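Local coordinates for flagellin hook IN motif family (PDB 6XI1), which probably forms part of the extender region of a bacterial RTX adhesin, a row of tandem beta-sandwich repeats that calcium ions help to hold extended, at residues G33-T36 with E37-T41; V90-S93 with K94-Y97; D356-N359 with P360-E364. All coordinates share one frame; numbering follows the deposited sequence.

Contact 1 (G33-T36 with E37-T41). With CA (calcium ion), chain M; CA (calcium ion), chain L.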
loop_
_atom_site.group_PDB
_atom_site.type_symbol
_atom_site.label_atom_id
_atom_site.label_comp_id
_atom_site.label_asym_id
_atom_site.label_seq_id
_atom_site.Cartn_x
_atom_site.Cartn_y
_atom_site.Cartn_z
ATOM N N GLY A 33 59.144 -39.507 8.332
ATOM C CA GLY A 33 59.074 -38.099 7.947
ATOM C C GLY A 33 57.625 -37.724 7.768
ATOM O O GLY A 33 56.783 -38.659 7.602
ATOM N N ALA A 34 57.352 -36.427 7.852
ATOM C CA ALA A 34 55.976 -35.883 7.820
ATOM C C ALA A 34 56.017 -34.568 7.056
ATOM O O ALA A 34 56.995 -33.812 7.214
ATOM C CB ALA A 34 55.447 -35.693 9.216
ATOM N N VAL A 35 55.011 -34.336 6.216
ATOM C CA VAL A 35 54.763 -33.023 5.565
ATOM C C VAL A 35 53.269 -32.740 5.745
ATOM O O VAL A 35 52.481 -33.690 5.871
ATOM C CB VAL A 35 55.181 -33.023 4.082
ATOM C CG1 VAL A 35 56.689 -33.217 3.926
ATOM C CG2 VAL A 35 54.415 -34.066 3.264
ATOM N N THR A 36 52.925 -31.466 5.884
ATOM C CA THR A 36 51.528 -30.982 5.947
ATOM C C THR A 36 51.279 -30.212 4.656
ATOM O O THR A 36 52.112 -29.360 4.267
ATOM C CB THR A 36 51.270 -30.181 7.236
ATOM O OG1 THR A 36 51.534 -31.083 8.314
ATOM C CG2 THR A 36 49.856 -29.656 7.348
ATOM N N GLU A 37 50.129 -30.467 4.041
ATOM C CA GLU A 37 49.592 -29.664 2.930
ATOM C C GLU A 37 49.764 -28.182 3.258
ATOM O O GLU A 37 49.480 -27.827 4.414
ATOM C CB GLU A 37 48.121 -30.038 2.740
ATOM C CG GLU A 37 47.388 -29.107 1.792
ATOM C CD GLU A 37 45.886 -29.316 1.719
ATOM O OE1 GLU A 37 45.385 -30.301 2.270
ATOM O OE2 GLU A 37 45.245 -28.502 1.084
ATOM N N ASP A 38 50.229 -27.399 2.292
ATOM C CA ASP A 38 50.410 -25.924 2.332
ATOM C C ASP A 38 51.424 -25.483 3.416
ATOM O O ASP A 38 51.410 -24.279 3.778
ATOM C CB ASP A 38 49.052 -25.222 2.509
ATOM C CG ASP A 38 48.049 -25.527 1.394
ATOM O OD1 ASP A 38 48.467 -25.653 0.235
ATOM O OD2 ASP A 38 46.845 -25.684 1.705
ATOM N N GLU A 39 52.279 -26.375 3.936
ATOM C CA GLU A 39 53.299 -25.956 4.957
ATOM C C GLU A 39 54.356 -25.124 4.224
ATOM O O GLU A 39 55.017 -24.272 4.867
ATOM C CB GLU A 39 53.910 -27.123 5.744
ATOM C CG GLU A 39 54.841 -28.005 4.917
ATOM C CD GLU A 39 55.586 -29.095 5.677
ATOM O OE1 GLU A 39 55.056 -29.570 6.720
ATOM O OE2 GLU A 39 56.690 -29.471 5.223
ATOM N N SER A 40 54.472 -25.341 2.919
ATOM C CA SER A 40 55.483 -24.739 2.028
ATOM C C SER A 40 55.009 -24.905 0.585
ATOM O O SER A 40 54.120 -25.729 0.349
ATOM C CB SER A 40 56.841 -25.397 2.249
ATOM O OG SER A 40 56.804 -26.802 1.975
ATOM N N THR A 41 55.583 -24.145 -0.344
ATOM C CA THR A 41 55.169 -24.088 -1.765
ATOM C C THR A 41 56.399 -23.730 -2.594
ATOM O O THR A 41 57.248 -22.988 -2.110
ATOM C CB THR A 41 54.013 -23.086 -1.943
ATOM O OG1 THR A 41 53.706 -23.000 -3.332
ATOM C CG2 THR A 41 54.312 -21.695 -1.418
HETATM CA CA CA M . 44.886 -26.253 0.614
HETATM CA CA CA L . 43.047 -29.749 1.518
HETATM O O HOH W 1 56.277 -30.783 8.550
HETATM O O HOH W 2 43.934 -25.006 2.542
HETATM O O HOH W 3 45.283 -24.066 -0.144
#

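Contact 2 (V90-S93 with K94-Y97). With CA (calcium ion), chain M; CA (calcium ion), chain L.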
loop_
_atom_site.group_PDB
_atom_site.type_symbol
_atom_site.label_atom_id
_atom_site.label_comp_id
_atom_site.label_asym_id
_atom_site.label_seq_id
_atom_site.Cartn_x
_atom_site.Cartn_y
_atom_site.Cartn_z
ATOM N N VAL A 90 57.200 -33.691 -2.629
ATOM C CA VAL A 90 55.878 -33.844 -3.302
ATOM C C VAL A 90 55.368 -32.452 -3.672
ATOM O O VAL A 90 55.540 -31.508 -2.860
ATOM C CB VAL A 90 54.892 -34.665 -2.441
ATOM C CG1 VAL A 90 54.535 -33.952 -1.146
ATOM C CG2 VAL A 90 53.628 -35.034 -3.213
ATOM N N ASP A 91 54.800 -32.324 -4.879
ATOM C CA ASP A 91 54.113 -31.082 -5.322
ATOM C C ASP A 91 52.958 -30.811 -4.351
ATOM O O ASP A 91 52.068 -31.669 -4.242
ATOM C CB ASP A 91 53.602 -31.200 -6.755
ATOM C CG ASP A 91 54.701 -31.193 -7.810
ATOM O OD1 ASP A 91 55.766 -30.603 -7.551
ATOM O OD2 ASP A 91 54.490 -31.791 -8.867
ATOM N N ASN A 92 52.986 -29.671 -3.673
ATOM C CA ASN A 92 51.863 -29.198 -2.820
ATOM C C ASN A 92 50.526 -29.255 -3.587
ATOM O O ASN A 92 49.499 -29.550 -2.961
ATOM C CB ASN A 92 52.123 -27.788 -2.339
ATOM C CG ASN A 92 51.168 -27.379 -1.247
ATOM O OD1 ASN A 92 50.908 -28.133 -0.318
ATOM N ND2 ASN A 92 50.670 -26.164 -1.356
ATOM N N SER A 93 50.550 -29.048 -4.906
ATOM C CA SER A 93 49.341 -29.036 -5.773
ATOM C C SER A 93 48.669 -30.414 -5.756
ATOM O O SER A 93 47.442 -30.476 -5.889
ATOM C CB SER A 93 49.680 -28.583 -7.186
ATOM O OG SER A 93 50.478 -29.554 -7.849
ATOM N N LYS A 94 49.419 -31.495 -5.534
ATOM C CA LYS A 94 48.895 -32.864 -5.690
ATOM C C LYS A 94 48.252 -33.364 -4.389
ATOM O O LYS A 94 47.666 -34.447 -4.418
ATOM C CB LYS A 94 50.013 -33.835 -6.090
ATOM C CG LYS A 94 50.590 -33.664 -7.490
ATOM C CD LYS A 94 51.585 -34.781 -7.842
ATOM C CE LYS A 94 51.471 -35.315 -9.259
ATOM N NZ LYS A 94 52.408 -34.624 -10.177
ATOM N N VAL A 95 48.414 -32.666 -3.263
ATOM C CA VAL A 95 47.879 -33.146 -1.955
ATOM C C VAL A 95 46.756 -32.223 -1.466
ATOM O O VAL A 95 46.297 -32.432 -0.339
ATOM C CB VAL A 95 49.001 -33.277 -0.914
ATOM C CG1 VAL A 95 50.094 -34.229 -1.379
ATOM C CG2 VAL A 95 49.594 -31.921 -0.560
ATOM N N GLN A 96 46.292 -31.291 -2.299
ATOM C CA GLN A 96 45.250 -30.301 -1.909
ATOM C C GLN A 96 43.987 -31.064 -1.544
ATOM O O GLN A 96 43.300 -30.643 -0.614
ATOM C CB GLN A 96 44.982 -29.311 -3.039
ATOM C CG GLN A 96 46.137 -28.351 -3.300
ATOM C CD GLN A 96 46.495 -27.508 -2.109
ATOM O OE1 GLN A 96 45.682 -26.730 -1.574
ATOM N NE2 GLN A 96 47.732 -27.688 -1.645
ATOM N N TYR A 97 43.741 -32.201 -2.207
ATOM C CA TYR A 97 42.494 -32.993 -2.059
ATOM C C TYR A 97 42.349 -33.553 -0.639
ATOM O O TYR A 97 41.244 -33.975 -0.283
ATOM C CB TYR A 97 42.425 -34.118 -3.081
ATOM C CG TYR A 97 43.293 -35.298 -2.747
ATOM C CD1 TYR A 97 44.617 -35.340 -3.142
ATOM C CD2 TYR A 97 42.783 -36.399 -2.095
ATOM C CE1 TYR A 97 45.426 -36.429 -2.834
ATOM C CE2 TYR A 97 43.594 -37.475 -1.742
ATOM C CZ TYR A 97 44.922 -37.500 -2.139
ATOM O OH TYR A 97 45.744 -38.537 -1.773
HETATM CA CA CA M . 44.886 -26.253 0.614
HETATM CA CA CA L . 43.047 -29.749 1.518
HETATM O O HOH W 4 45.051 -32.123 -4.997
HETATM O O HOH W 2 43.934 -25.006 2.542
HETATM O O HOH W 3 45.283 -24.066 -0.144
#

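Contact 3 (D356-N359 with P360-E364)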
loop_
_atom_site.group_PDB
_atom_site.type_symbol
_atom_site.label_atom_id
_atom_site.label_comp_id
_atom_site.label_asym_id
_atom_site.label_seq_id
_atom_site.Cartn_x
_atom_site.Cartn_y
_atom_site.Cartn_z
ATOM N N ASP A 356 -77.642 50.421 -8.305
ATOM C CA ASP A 356 -78.556 50.666 -9.444
ATOM C C ASP A 356 -77.776 50.811 -10.752
ATOM O O ASP A 356 -78.427 51.094 -11.759
ATOM C CB ASP A 356 -79.461 51.877 -9.162
ATOM C CG ASP A 356 -80.564 51.575 -8.150
ATOM O OD1 ASP A 356 -80.826 50.377 -7.900
ATOM O OD2 ASP A 356 -81.154 52.529 -7.599
ATOM N N GLU A 357 -76.458 50.583 -10.785
ATOM C CA GLU A 357 -75.683 50.823 -12.031
ATOM C C GLU A 357 -76.128 49.764 -13.040
ATOM O O GLU A 357 -76.126 50.045 -14.242
ATOM C CB GLU A 357 -74.165 50.858 -11.777
ATOM C CG GLU A 357 -73.510 49.485 -11.579
ATOM C CD GLU A 357 -72.029 49.434 -11.168
ATOM O OE1 GLU A 357 -71.500 50.435 -10.663
ATOM O OE2 GLU A 357 -71.406 48.380 -11.360
ATOM N N THR A 358 -76.483 48.575 -12.563
ATOM C CA THR A 358 -77.022 47.455 -13.375
ATOM C C THR A 358 -78.020 46.714 -12.485
ATOM O O THR A 358 -78.122 47.059 -11.311
ATOM C CB THR A 358 -75.940 46.509 -13.937
ATOM O OG1 THR A 358 -75.109 46.006 -12.880
ATOM C CG2 THR A 358 -75.060 47.163 -14.980
ATOM N N ASN A 359 -78.695 45.707 -13.023
ATOM C CA ASN A 359 -79.802 45.030 -12.318
ATOM C C ASN A 359 -80.056 43.724 -13.049
ATOM O O ASN A 359 -80.008 43.713 -14.277
ATOM C CB ASN A 359 -81.009 45.971 -12.249
ATOM C CG ASN A 359 -82.015 45.547 -11.208
ATOM O OD1 ASN A 359 -81.778 45.674 -10.004
ATOM N ND2 ASN A 359 -83.141 45.032 -11.669
ATOM N N PRO A 360 -80.271 42.583 -12.353
ATOM C CA PRO A 360 -80.297 42.531 -10.887
ATOM C C PRO A 360 -78.938 42.387 -10.158
ATOM O O PRO A 360 -78.956 42.497 -8.920
ATOM C CB PRO A 360 -81.125 41.259 -10.650
ATOM C CG PRO A 360 -80.734 40.329 -11.795
ATOM C CD PRO A 360 -80.469 41.255 -12.970
ATOM N N LEU A 361 -77.830 42.108 -10.877
ATOM C CA LEU A 361 -76.467 41.992 -10.258
ATOM C C LEU A 361 -75.648 43.256 -10.498
ATOM O O LEU A 361 -75.752 43.801 -11.619
ATOM C CB LEU A 361 -75.694 40.831 -10.871
ATOM C CG LEU A 361 -76.262 39.441 -10.639
ATOM C CD1 LEU A 361 -75.501 38.427 -11.466
ATOM C CD2 LEU A 361 -76.253 39.090 -9.154
ATOM N N LEU A 362 -74.880 43.685 -9.488
ATOM C CA LEU A 362 -73.742 44.613 -9.649
ATOM C C LEU A 362 -72.486 43.738 -9.807
ATOM O O LEU A 362 -72.338 42.733 -9.055
ATOM C CB LEU A 362 -73.630 45.544 -8.447
ATOM C CG LEU A 362 -74.897 46.269 -8.012
ATOM C CD1 LEU A 362 -74.572 47.233 -6.903
ATOM C CD2 LEU A 362 -75.542 47.031 -9.171
ATOM N N THR A 363 -71.663 44.017 -10.813
ATOM C CA THR A 363 -70.512 43.141 -11.133
ATOM C C THR A 363 -69.249 43.985 -11.318
ATOM O O THR A 363 -69.343 45.159 -11.732
ATOM C CB THR A 363 -70.774 42.230 -12.324
ATOM O OG1 THR A 363 -70.703 42.994 -13.528
ATOM C CG2 THR A 363 -72.111 41.546 -12.234
ATOM N N GLU A 364 -68.116 43.403 -10.909
ATOM C CA GLU A 364 -66.802 44.071 -10.993
ATOM C C GLU A 364 -65.766 42.994 -11.320
ATOM O O GLU A 364 -65.906 41.853 -10.867
ATOM C CB GLU A 364 -66.518 44.845 -9.708
ATOM C CG GLU A 364 -65.176 45.525 -9.727
ATOM C CD GLU A 364 -64.997 46.668 -10.715
ATOM O OE1 GLU A 364 -65.287 46.506 -11.919
ATOM O OE2 GLU A 364 -64.522 47.701 -10.279
HETATM O O HOH W 5 -68.714 48.047 -11.710
HETATM O O HOH W 6 -72.395 46.370 -12.647
#

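Contact 1 (G33-T36 with E37-T41)
With chi1 at 70°, CG of Glu-39 sits between its own backbone N and carbonyl carbon, and the rest of the chain runs extended back over the turn to Thr-36. There OE1 accepts the Thr-36 N-H at 3.0 Å, the donor standing above the carboxylate plane. The other oxygen, OE2, rests 4.0 Å from CG1 of Val-35, the two side chains crossing at about a right angle. A type II beta turn, Thr-36 to Glu-39, closes the same ring from the backbone side: Glu-39 N reaches Thr-36 O at 3.0 Å. Thr-36 is thus gripped through both its N-H and its carbonyl by one residue.

Glu-37, its CG anti to the backbone N (chi1 170°), carries its carboxylate out to the metals. OE2 bridges two calcium ions, 2.3 Å from the chain M ion and 2.6 Å from the chain L ion, while OE1 binds the latter at 2.5 Å. Asp-38 OD2 joins the chain M ion at 2.3 Å, and its OD1 turns to Asn-92.

The turn therefore parts its acidic groups: Glu-39 folds back to fasten the strand end, whereas Glu-37 and Asp-38 face the metals, whose positive charge probably offsets the crowding of carboxylates.

Contact 2 (V90-S93 with K94-Y97)
The carbonyl oxygen of Asn-92 takes two donors from the residues that follow. NE2 of Gln-96 reaches it at 2.9 Å along an almost perfectly straight N-H (179°), although the donor stands above the plane of the Asn-92 carbonyl. The second bond, from Val-95 N at 3.3 Å, is weak. One residue earlier, Asp-91 O accepts Lys-94 N at 3.0 Å. The bend of Gln-96 at chi2 (-60°) brings its amide round so that Asn-92 O lies in the amide plane; with NE2 bonded there and OE1 on the chain M calcium ion (2.4 Å), the rotation of the amide is set. NE2 probably also donates to Asp-38 OD1. The backbone oxygen of Gln-96 binds the chain L ion, so a single residue serves both metals.

The Asn-92 amide is turned 78° from that of Gln-96, and its ND2 donates to Asp-38 OD1. A water links Ser-93 O to Tyr-97 N. The salt bridge between Asp-91 OD2 and Lys-94 NZ is long, at 3.8 Å. Val-90 CG2 and Val-95 CG1, both on buried residues, meet tip to tip, 4.1 Å apart.

All this lies where strand 85-91 runs out into the loop leading to strand 103-111. Leu-44 of the adjacent antiparallel strand 43-53 packs against Val-90, Asn-92 and Val-95, and Val-90 and Asn-92 make backbone hydrogen bonds to Leu-44 and Pro-42, respectively.

Contact 3 (D356-N359 with P360-E364)
The backbone turns back on itself through a cis peptide bond between Asn-359 and Pro-360, which brings Thr-358 CA within 5.7 Å of Leu-362 CA as the chain enters strand 361-371. Across this bend the hydroxyl of Thr-358 donates to the carbonyl of Leu-361: OG1 lies 2.6 Å from Leu-361 O, in the carbonyl plane and on a lone pair. The threonine torsion (chi1 55°) sets OG1 between its own backbone N and carbonyl carbon, pointing it across the bend at the incoming strand.

OG1 also accepts a hydrogen bond from a water at 2.7 Å. That water donates in addition to Glu-357 OE2 at 2.6 Å and accepts the N-H of Thr-363, whose N is 3.1 Å away, so it ties Glu-357 and Thr-358 of the loop to Thr-363 on the strand. A second water lies within hydrogen-bonding distance of both Glu-357 OE2 and Thr-363 O, and probably bridges them. The carboxylate is fixed at its other oxygen too, for OE1 is bonded to Thr-354 N.

Leu-362 lays its CD2 methyl against the backbone of Thr-358, 3.4 Å from the carbonyl oxygen, and obliquely past CG of Glu-357 at 4.0 Å. The Thr-358 carbonyl is buried here and has no hydrogen-bond partner in the model. Leu-362 itself is buried, packing also on Val-353, Val-408 and Val-413. Asn-359 lays its side chain beside the Pro-360 CA, and its OD1 is bonded to Asn-410, which also bonds to Asp-356 OD1.

With ordered water filling in the polar contacts between loop and strand, and a cis-proline forming the tight bend just before the second strand, this is the connection between the antiparallel neighbours 344-354 and 361-371 in a beta-sandwich repeat of the bacterial cadherin-like family.

Contacts 1 and 2 meet at the same pair of calcium ions, their centres 9 Å apart. Through its two side-chain amides, contact 2 probably helps to position the Asp-38 carboxylate of contact 1, whose other oxygen binds metal. Asp-129 completes the residues of the chain M site, and Leu-98, Val-127, Asp-129 and Asp-162 those of the chain L site. The ions thus lie at the junction with the following repeat, which supplies Asp-162, consistent with calcium holding the repeats extended. Contact 3 lies on the opposite side of the chain's centre, in another repeat, its centre about 151 Å from that of contact 1; it uses the equivalent connection between a repeat's first two strands, the side chain of Asp-356 about 6 Å from a bound calcium ion.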